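Side-chain contacts in enoyl-CoA hydratase/isomerase family protein (Ruegeria pomeroyi, PDB 3L3S), which probably acts as a hydro-lyase of the crotonase superfamily, a fold family whose members mostly work on acyl-CoA thioesters: residues B[28-32]-B[33-37]; B[84-87]-B[88-91]; B[113-117]-B[118-122]; B[129-132]-B[133-137]. All blocks are in the same frame, centred on the assembly; numbering follows the deposited sequence.

Interaction 1 (B[28-32]-B[33-37]); sequences HPLSR and AMIAA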
loop_
_atom_site.group_PDB
_atom_site.type_symbol
_atom_site.label_atom_id
_atom_site.label_comp_id
_atom_site.label_asym_id
_atom_site.label_seq_id
_atom_site.Cartn_x
_atom_site.Cartn_y
_atom_site.Cartn_z
ATOM N N HIS B 28 -22.399 11.023 -18.551
ATOM C CA HIS B 28 -21.094 11.610 -18.938
ATOM C C HIS B 28 -20.177 10.510 -19.510
ATOM O O HIS B 28 -19.048 10.331 -19.039
ATOM C CB HIS B 28 -20.413 12.292 -17.733
ATOM C CG HIS B 28 -21.268 13.298 -17.034
ATOM N ND1 HIS B 28 -21.784 14.407 -17.668
ATOM C CD2 HIS B 28 -21.697 13.363 -15.753
ATOM C CE1 HIS B 28 -22.496 15.110 -16.805
ATOM N NE2 HIS B 28 -22.459 14.498 -15.636
ATOM N N PRO B 29 -20.652 9.778 -20.550
ATOM C CA PRO B 29 -19.822 8.711 -21.097
ATOM C C PRO B 29 -18.512 9.026 -21.801
ATOM O O PRO B 29 -18.384 10.025 -22.505
ATOM C CB PRO B 29 -20.793 7.981 -22.004
ATOM C CG PRO B 29 -21.593 9.057 -22.570
ATOM C CD PRO B 29 -21.876 9.919 -21.372
ATOM N N LEU B 30 -17.544 8.151 -21.560
ATOM C CA LEU B 30 -16.230 8.233 -22.172
ATOM C C LEU B 30 -16.281 7.550 -23.537
ATOM O O LEU B 30 -15.817 6.416 -23.713
ATOM C CB LEU B 30 -15.156 7.609 -21.272
ATOM C CG LEU B 30 -14.848 8.359 -19.974
ATOM C CD1 LEU B 30 -14.092 7.482 -19.024
ATOM C CD2 LEU B 30 -14.070 9.621 -20.240
ATOM N N SER B 31 -16.930 8.228 -24.488
ATOM C CA SER B 31 -17.013 7.759 -25.869
ATOM C C SER B 31 -15.650 8.094 -26.501
ATOM O O SER B 31 -14.807 8.724 -25.846
ATOM C CB SER B 31 -18.149 8.475 -26.613
ATOM O OG SER B 31 -17.958 9.877 -26.670
ATOM N N ARG B 32 -15.424 7.697 -27.751
ATOM C CA ARG B 32 -14.150 7.986 -28.407
ATOM C C ARG B 32 -13.933 9.495 -28.584
ATOM O O ARG B 32 -12.822 9.993 -28.381
ATOM C CB ARG B 32 -14.045 7.221 -29.732
ATOM C CG ARG B 32 -12.693 7.326 -30.445
ATOM C CD ARG B 32 -11.497 6.878 -29.585
ATOM N NE ARG B 32 -10.236 7.313 -30.181
ATOM C CZ ARG B 32 -9.668 8.499 -29.973
ATOM N NH1 ARG B 32 -10.231 9.387 -29.167
ATOM N NH2 ARG B 32 -8.540 8.806 -30.594
ATOM N N ALA B 33 -15.027 10.218 -28.825
ATOM C CA ALA B 33 -14.996 11.668 -29.011
ATOM C C ALA B 33 -14.803 12.422 -27.692
ATOM O O ALA B 33 -14.319 13.550 -27.692
ATOM C CB ALA B 33 -16.277 12.134 -29.713
HETATM N N MSE B 34 -15.194 11.788 -26.582
HETATM C CA MSE B 34 -15.059 12.373 -25.245
HETATM C C MSE B 34 -13.622 12.202 -24.757
HETATM O O MSE B 34 -13.049 13.120 -24.167
HETATM C CB MSE B 34 -16.060 11.741 -24.259
HETATM C CG MSE B 34 -15.959 12.215 -22.800
HETATM SE SE MSE B 34 -16.401 14.087 -22.483
HETATM C CE MSE B 34 -18.239 13.835 -21.907
ATOM N N ILE B 35 -13.045 11.034 -25.037
ATOM C CA ILE B 35 -11.664 10.717 -24.676
ATOM C C ILE B 35 -10.724 11.666 -25.431
ATOM O O ILE B 35 -9.797 12.206 -24.839
ATOM C CB ILE B 35 -11.341 9.231 -24.983
ATOM C CG1 ILE B 35 -12.090 8.331 -23.994
ATOM C CG2 ILE B 35 -9.824 8.953 -24.922
ATOM C CD1 ILE B 35 -12.240 6.896 -24.446
ATOM N N ALA B 36 -11.027 11.915 -26.707
ATOM C CA ALA B 36 -10.232 12.814 -27.556
ATOM C C ALA B 36 -10.332 14.251 -27.054
ATOM O O ALA B 36 -9.318 14.933 -26.953
ATOM C CB ALA B 36 -10.686 12.725 -29.016
ATOM N N ALA B 37 -11.544 14.662 -26.660
ATOM C CA ALA B 37 -11.804 16.006 -26.131
ATOM C C ALA B 37 -11.082 16.213 -24.803
ATOM O O ALA B 37 -10.503 17.274 -24.567
ATOM C CB ALA B 37 -13.293 16.238 -25.952
#

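Interaction 2 (B[84-87]-B[88-91]); sequences AFVT and DLFE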
loop_
_atom_site.group_PDB
_atom_site.type_symbol
_atom_site.label_atom_id
_atom_site.label_comp_id
_atom_site.label_asym_id
_atom_site.label_seq_id
_atom_site.Cartn_x
_atom_site.Cartn_y
_atom_site.Cartn_z
ATOM N N ALA B 84 -11.240 -3.375 -34.587
ATOM C CA ALA B 84 -10.507 -2.134 -34.883
ATOM C C ALA B 84 -10.976 -0.894 -34.118
ATOM O O ALA B 84 -10.163 -0.039 -33.751
ATOM C CB ALA B 84 -10.509 -1.865 -36.385
ATOM N N PHE B 85 -12.278 -0.836 -33.839
ATOM C CA PHE B 85 -12.867 0.274 -33.099
ATOM C C PHE B 85 -12.594 0.147 -31.601
ATOM O O PHE B 85 -12.307 1.147 -30.945
ATOM C CB PHE B 85 -14.380 0.369 -33.367
ATOM C CG PHE B 85 -15.097 1.351 -32.483
ATOM C CD1 PHE B 85 -14.962 2.734 -32.699
ATOM C CD2 PHE B 85 -15.835 0.897 -31.369
ATOM C CE1 PHE B 85 -15.545 3.662 -31.806
ATOM C CE2 PHE B 85 -16.419 1.808 -30.473
ATOM C CZ PHE B 85 -16.270 3.194 -30.692
ATOM N N VAL B 86 -12.784 -1.053 -31.057
ATOM C CA VAL B 86 -12.550 -1.301 -29.637
ATOM C C VAL B 86 -11.053 -1.198 -29.282
ATOM O O VAL B 86 -10.703 -0.713 -28.208
ATOM C CB VAL B 86 -13.262 -2.622 -29.194
ATOM C CG1 VAL B 86 -12.347 -3.597 -28.463
ATOM C CG2 VAL B 86 -14.478 -2.280 -28.348
ATOM N N THR B 87 -10.194 -1.538 -30.245
ATOM C CA THR B 87 -8.741 -1.471 -30.092
ATOM C C THR B 87 -8.292 -0.005 -30.095
ATOM O O THR B 87 -7.424 0.379 -29.315
ATOM C CB THR B 87 -8.026 -2.282 -31.209
ATOM O OG1 THR B 87 -8.450 -3.653 -31.144
ATOM C CG2 THR B 87 -6.515 -2.246 -31.048
ATOM N N ASP B 88 -8.931 0.811 -30.931
ATOM C CA ASP B 88 -8.636 2.242 -31.025
ATOM C C ASP B 88 -9.141 2.954 -29.762
ATOM O O ASP B 88 -8.445 3.816 -29.210
ATOM C CB ASP B 88 -9.290 2.834 -32.287
ATOM C CG ASP B 88 -9.194 4.346 -32.349
ATOM O OD1 ASP B 88 -8.132 4.866 -32.744
ATOM O OD2 ASP B 88 -10.177 5.012 -31.967
ATOM N N LEU B 89 -10.325 2.539 -29.303
ATOM C CA LEU B 89 -10.994 3.087 -28.121
ATOM C C LEU B 89 -10.169 2.921 -26.849
ATOM O O LEU B 89 -9.843 3.911 -26.204
ATOM C CB LEU B 89 -12.389 2.445 -27.941
ATOM C CG LEU B 89 -13.300 2.803 -26.754
ATOM C CD1 LEU B 89 -13.804 4.232 -26.846
ATOM C CD2 LEU B 89 -14.477 1.847 -26.713
ATOM N N PHE B 90 -9.795 1.679 -26.547
ATOM C CA PHE B 90 -9.014 1.356 -25.357
ATOM C C PHE B 90 -7.572 1.878 -25.342
ATOM O O PHE B 90 -7.098 2.319 -24.289
ATOM C CB PHE B 90 -9.075 -0.146 -25.061
ATOM C CG PHE B 90 -10.468 -0.660 -24.783
ATOM C CD1 PHE B 90 -11.382 0.086 -24.007
ATOM C CD2 PHE B 90 -10.891 -1.882 -25.326
ATOM C CE1 PHE B 90 -12.709 -0.382 -23.783
ATOM C CE2 PHE B 90 -12.211 -2.365 -25.111
ATOM C CZ PHE B 90 -13.121 -1.607 -24.339
ATOM N N GLU B 91 -6.898 1.863 -26.503
ATOM C CA GLU B 91 -5.523 2.377 -26.621
ATOM C C GLU B 91 -5.484 3.894 -26.415
ATOM O O GLU B 91 -4.535 4.429 -25.820
ATOM C CB GLU B 91 -4.888 2.001 -27.970
ATOM C CG GLU B 91 -4.348 0.559 -28.023
ATOM C CD GLU B 91 -3.994 0.052 -29.429
ATOM O OE1 GLU B 91 -3.656 -1.146 -29.533
ATOM O OE2 GLU B 91 -4.055 0.813 -30.425
#

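Interaction 3 (B[113-117]-B[118-122]); sequences GIATA and AGLQL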
loop_
_atom_site.group_PDB
_atom_site.type_symbol
_atom_site.label_atom_id
_atom_site.label_comp_id
_atom_site.label_asym_id
_atom_site.label_seq_id
_atom_site.Cartn_x
_atom_site.Cartn_y
_atom_site.Cartn_z
ATOM N N GLY B 113 -21.687 11.731 -7.459
ATOM C CA GLY B 113 -22.479 10.528 -7.651
ATOM C C GLY B 113 -21.698 9.254 -7.907
ATOM O O GLY B 113 -20.611 9.058 -7.354
ATOM N N ILE B 114 -22.250 8.381 -8.747
ATOM C CA ILE B 114 -21.599 7.112 -9.047
ATOM C C ILE B 114 -20.478 7.173 -10.093
ATOM O O ILE B 114 -20.612 7.788 -11.159
ATOM C CB ILE B 114 -22.640 5.961 -9.328
ATOM C CG1 ILE B 114 -21.932 4.602 -9.517
ATOM C CG2 ILE B 114 -23.546 6.316 -10.491
ATOM C CD1 ILE B 114 -22.859 3.386 -9.655
ATOM N N ALA B 115 -19.345 6.591 -9.713
ATOM C CA ALA B 115 -18.161 6.507 -10.568
ATOM C C ALA B 115 -17.996 5.019 -10.877
ATOM O O ALA B 115 -17.603 4.222 -10.014
ATOM C CB ALA B 115 -16.944 7.064 -9.841
ATOM N N THR B 116 -18.390 4.644 -12.087
ATOM C CA THR B 116 -18.331 3.246 -12.516
ATOM C C THR B 116 -17.479 2.975 -13.747
ATOM O O THR B 116 -17.440 3.778 -14.680
ATOM C CB THR B 116 -19.761 2.616 -12.677
ATOM O OG1 THR B 116 -19.729 1.536 -13.618
ATOM C CG2 THR B 116 -20.779 3.636 -13.135
ATOM N N ALA B 117 -16.818 1.814 -13.717
ATOM C CA ALA B 117 -15.950 1.302 -14.779
ATOM C C ALA B 117 -14.845 2.298 -15.109
ATOM O O ALA B 117 -14.136 2.729 -14.198
ATOM C CB ALA B 117 -16.787 0.925 -16.019
ATOM N N ALA B 118 -14.744 2.717 -16.374
ATOM C CA ALA B 118 -13.734 3.692 -16.802
ATOM C C ALA B 118 -13.939 5.062 -16.143
ATOM O O ALA B 118 -13.051 5.912 -16.168
ATOM C CB ALA B 118 -13.702 3.806 -18.324
ATOM N N GLY B 119 -15.103 5.220 -15.509
ATOM C CA GLY B 119 -15.454 6.428 -14.787
ATOM C C GLY B 119 -14.764 6.462 -13.440
ATOM O O GLY B 119 -14.454 7.542 -12.919
ATOM N N LEU B 120 -14.514 5.279 -12.878
ATOM C CA LEU B 120 -13.798 5.170 -11.610
ATOM C C LEU B 120 -12.295 5.310 -11.895
ATOM O O LEU B 120 -11.563 5.840 -11.080
ATOM C CB LEU B 120 -14.107 3.846 -10.905
ATOM C CG LEU B 120 -13.519 3.596 -9.510
ATOM C CD1 LEU B 120 -13.923 4.690 -8.533
ATOM C CD2 LEU B 120 -13.975 2.255 -9.024
ATOM N N GLN B 121 -11.883 4.897 -13.094
ATOM C CA GLN B 121 -10.494 4.987 -13.558
ATOM C C GLN B 121 -10.050 6.451 -13.702
ATOM O O GLN B 121 -8.960 6.805 -13.259
ATOM C CB GLN B 121 -10.353 4.261 -14.903
ATOM C CG GLN B 121 -9.003 4.370 -15.599
ATOM C CD GLN B 121 -8.902 3.528 -16.856
ATOM O OE1 GLN B 121 -9.908 3.101 -17.439
ATOM N NE2 GLN B 121 -7.675 3.273 -17.278
ATOM N N LEU B 122 -10.919 7.279 -14.295
ATOM C CA LEU B 122 -10.682 8.713 -14.520
ATOM C C LEU B 122 -10.424 9.410 -13.201
ATOM O O LEU B 122 -9.503 10.228 -13.077
ATOM C CB LEU B 122 -11.905 9.359 -15.191
ATOM C CG LEU B 122 -11.841 10.842 -15.606
ATOM C CD1 LEU B 122 -10.907 11.021 -16.800
ATOM C CD2 LEU B 122 -13.242 11.353 -15.945
#

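Interaction 4 (B[129-132]-B[133-137]); sequences AYAS and PAARF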
loop_
_atom_site.group_PDB
_atom_site.type_symbol
_atom_site.label_atom_id
_atom_site.label_comp_id
_atom_site.label_asym_id
_atom_site.label_seq_id
_atom_site.Cartn_x
_atom_site.Cartn_y
_atom_site.Cartn_z
ATOM N N ALA B 129 -9.047 13.306 -4.993
ATOM C CA ALA B 129 -10.459 13.011 -5.237
ATOM C C ALA B 129 -11.280 13.325 -3.992
ATOM O O ALA B 129 -10.957 12.871 -2.890
ATOM C CB ALA B 129 -10.650 11.550 -5.643
ATOM N N TYR B 130 -12.301 14.157 -4.168
ATOM C CA TYR B 130 -13.184 14.567 -3.074
ATOM C C TYR B 130 -14.627 14.215 -3.410
ATOM O O TYR B 130 -15.137 14.548 -4.491
ATOM C CB TYR B 130 -13.031 16.071 -2.787
ATOM C CG TYR B 130 -11.635 16.442 -2.343
ATOM C CD1 TYR B 130 -11.268 16.384 -0.981
ATOM C CD2 TYR B 130 -10.631 16.745 -3.292
ATOM C CE1 TYR B 130 -9.923 16.602 -0.572
ATOM C CE2 TYR B 130 -9.292 16.963 -2.901
ATOM C CZ TYR B 130 -8.941 16.881 -1.541
ATOM O OH TYR B 130 -7.618 17.000 -1.173
ATOM N N ALA B 131 -15.270 13.529 -2.479
ATOM C CA ALA B 131 -16.639 13.097 -2.675
ATOM C C ALA B 131 -17.649 13.571 -1.644
ATOM O O ALA B 131 -17.292 14.062 -0.571
ATOM C CB ALA B 131 -16.680 11.579 -2.791
ATOM N N SER B 132 -18.921 13.467 -2.029
ATOM C CA SER B 132 -20.068 13.806 -1.183
ATOM C C SER B 132 -20.467 12.453 -0.580
ATOM O O SER B 132 -19.997 11.423 -1.067
ATOM C CB SER B 132 -21.216 14.372 -2.045
ATOM O OG SER B 132 -21.980 13.358 -2.693
ATOM N N PRO B 133 -21.305 12.428 0.488
ATOM C CA PRO B 133 -21.694 11.128 1.061
ATOM C C PRO B 133 -22.475 10.175 0.160
ATOM O O PRO B 133 -22.330 8.962 0.290
ATOM C CB PRO B 133 -22.495 11.527 2.289
ATOM C CG PRO B 133 -21.774 12.715 2.749
ATOM C CD PRO B 133 -21.617 13.496 1.459
ATOM N N ALA B 134 -23.229 10.725 -0.792
ATOM C CA ALA B 134 -24.034 9.939 -1.735
ATOM C C ALA B 134 -23.238 9.250 -2.856
ATOM O O ALA B 134 -23.795 8.458 -3.625
ATOM C CB ALA B 134 -25.112 10.813 -2.338
ATOM N N ALA B 135 -21.937 9.531 -2.923
ATOM C CA ALA B 135 -21.063 8.961 -3.943
ATOM C C ALA B 135 -20.828 7.456 -3.806
ATOM O O ALA B 135 -20.450 6.966 -2.734
ATOM C CB ALA B 135 -19.733 9.712 -3.986
ATOM N N ARG B 136 -21.147 6.732 -4.881
ATOM C CA ARG B 136 -20.978 5.283 -4.943
ATOM C C ARG B 136 -19.898 4.946 -5.964
ATOM O O ARG B 136 -19.604 5.737 -6.863
ATOM C CB ARG B 136 -22.294 4.567 -5.230
ATOM C CG ARG B 136 -23.321 4.671 -4.091
ATOM C CD ARG B 136 -24.674 4.075 -4.482
ATOM N NE ARG B 136 -25.097 4.479 -5.829
ATOM C CZ ARG B 136 -26.015 5.402 -6.109
ATOM N NH1 ARG B 136 -26.651 6.057 -5.140
ATOM N NH2 ARG B 136 -26.294 5.674 -7.377
ATOM N N PHE B 137 -19.217 3.825 -5.735
ATOM C CA PHE B 137 -18.086 3.407 -6.564
ATOM C C PHE B 137 -18.235 1.965 -7.012
ATOM O O PHE B 137 -18.541 1.082 -6.209
ATOM C CB PHE B 137 -16.773 3.607 -5.776
ATOM C CG PHE B 137 -16.634 4.985 -5.176
ATOM C CD1 PHE B 137 -16.074 6.034 -5.921
ATOM C CD2 PHE B 137 -17.149 5.266 -3.895
ATOM C CE1 PHE B 137 -16.028 7.354 -5.401
ATOM C CE2 PHE B 137 -17.117 6.578 -3.368
ATOM C CZ PHE B 137 -16.557 7.620 -4.115
#

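Interaction 1 (B[28-32]-B[33-37])
S31 sits at the N-cap of helix 32-45 and meets M34 and I35 mainly through its oxygens. The stronger hydrogen bond runs from I35 N to S31 O (3.0 Å, 160° at the hydrogen). M34 N makes only weak bonds, to S31 O and to the hydroxyl S31 OG, the latter 3.4 Å away. OG turns forward to M34 N, standing between the backbone N and the carbonyl carbon (chi1 61°). One residue on, A36 N donates to R32 O, the next bond of the helix.

M34, a selenomethionine, also sets a methylene against a carbonyl, with CG 3.3 Å from P29 O. The apolar contacts belong to L30: it crosses M34 obliquely, with L30 CD2 4.1 Å from M34 CG, and I35 CG1 rests 4.2 Å from L30 CB.

R32 bends at chi2, bringing NH1 within 3.4 Å of A36 CB, which lies at the guanidinium edge. Its NE is salt-bridged to D88 on helix 84-101.

S31 O thus takes two amides of the first turn, M34 N is divided weakly between that oxygen and the hydroxyl, and the helix start is held chiefly by backbone bonds, while the arginine's charge is directed at a neighbouring helix.

Interaction 2 (B[84-87]-B[88-91])
V86 and F90 face the same way on successive turns of helix 84-101, an alpha-helical i to i+4 pairing repeated by F85 with L89 and T87 with E91.

Backbone hydrogen bonds of that spacing run from D88 N to A84 O, L89 N to F85 O, F90 N to V86 O and E91 N to T87 O. That of F90 is nearly linear, with an angle of 173° at the hydrogen.

Among the apolar contacts, V86 CG1 lies against the ring carbon F90 CE2 at 3.6 Å, the two side chains running alongside one another. The F90 ring also meets H67 of its own chain and F243 of the second subunit edge-to-face, and V240 of that subunit packs on V86 and T87, so this side of the helix is built into the subunit interface. A looser touch joins F85 CE2 to L89 CD2 at 4.2 Å, the methyl approaching the phenylalanine ring obliquely.

T87 and E91 meet methyl to carboxylate. T87 OG1 bonds R83 O, one turn back; a chi1 of -59° puts OG1 beside the backbone N and leaves CG2 anti to it, so that the methyl points along the extended E91 chain. There E91 OE1 comes 3.4 Å from T87 CG2, and E91 CD stands equally near T87 O.

Interaction 3 (B[113-117]-B[118-122])
The flat groups that carry the contact between A117 and L120, and between T116 and G119, are peptide carbonyls, and each is met from above its plane and not at its edge. G119 N stands 48° out of the T116 carbonyl plane, at 2.9 Å from T116 O; the turn runs tight here, and G119 brings no side chain against T116 O. L120 N likewise stands well above the A117 carbonyl plane, also 2.9 Å from A117 O. A second, weak bond reaches A117 O from Q121 N at 3.3 Å, so two amides of the first helical turn share this oxygen. The flat amide of Q121 turns to another copy of the protein, where NE2 bonds Y232 OH of the second subunit.

The apolar contact is small. L120 places its CG anti to the backbone N (chi1 -176°), which turns the branch toward A115, and CD1 comes 4.1 Å from A115 CB. L120 CB meets the carbonyl of the same residue, 3.6 Å from A115 O.

A117 takes a positive phi, and with A118 it forms a turn of type II' geometry from T116 to G119, swinging the chain from strand 114-116 into helix 118-124 at about 105°. In crotonases a backbone amide at the start of this helix contributes to the oxyanion hole that polarises the thioester carbonyl. The position of A118, packed against H67, is consistent with such a role, and the tight strand-turn-helix connection belongs to that fold.

Interaction 4 (B[129-132]-B[133-137])
A131, the last residue of strand 128-131, sends its methyl toward the returning chain. A131 CB lies 3.8 Å from A135 CB, methyl against methyl, and 4.2 Å from F137 CZ, which it meets at the ring edge, near the ring plane. F137 reaches it because CG stands anti to the carbonyl carbon (chi1 -51°), leaving the ring to reach back toward the strand end; L120 and M123 of helix 118-124 also pack on this ring.

S132 follows and opens a type I beta turn that ends at A135. Its O accepts from A135 N at 3.3 Å, a fairly straight bond at the hydrogen (161°) but with the donor well above the carbonyl plane. Within the turn A135 CB stands 3.4 Å from S132 O. In the crotonase fold seen here, this turn takes the chain from the larger mixed sheet, where strand 128-131 runs, over to strand 137-138 of the small parallel sheet.

The S132 hydroxyl points between the backbone N and the carbonyl carbon, where OG makes a weak bond to E112 O and has A134 CB 4.1 Å away.

Overall arrangement
Interactions 3 and 4 are buried and adjoin: A115 N probably donates to R136 O, and L120 CD1 packs on F137 CD1, so the two contacts meet through L120 and F137 as well as through backbone. Interactions 1 and 2 are only partly buried. They join helices 32-45 and 84-101, where I35 CD1 meets L89 CD1 beside the R32 to D88 salt bridge. L30 CD1 touches A118 O, tying interaction 1 to interaction 3, whereas interactions 2 and 4 lie farthest apart, their centres about 30 Å from each other. Helical backbone bonds and a salt bridge mark the partly buried contacts, whereas small apolar side chains and turn bonds characterise the buried pair.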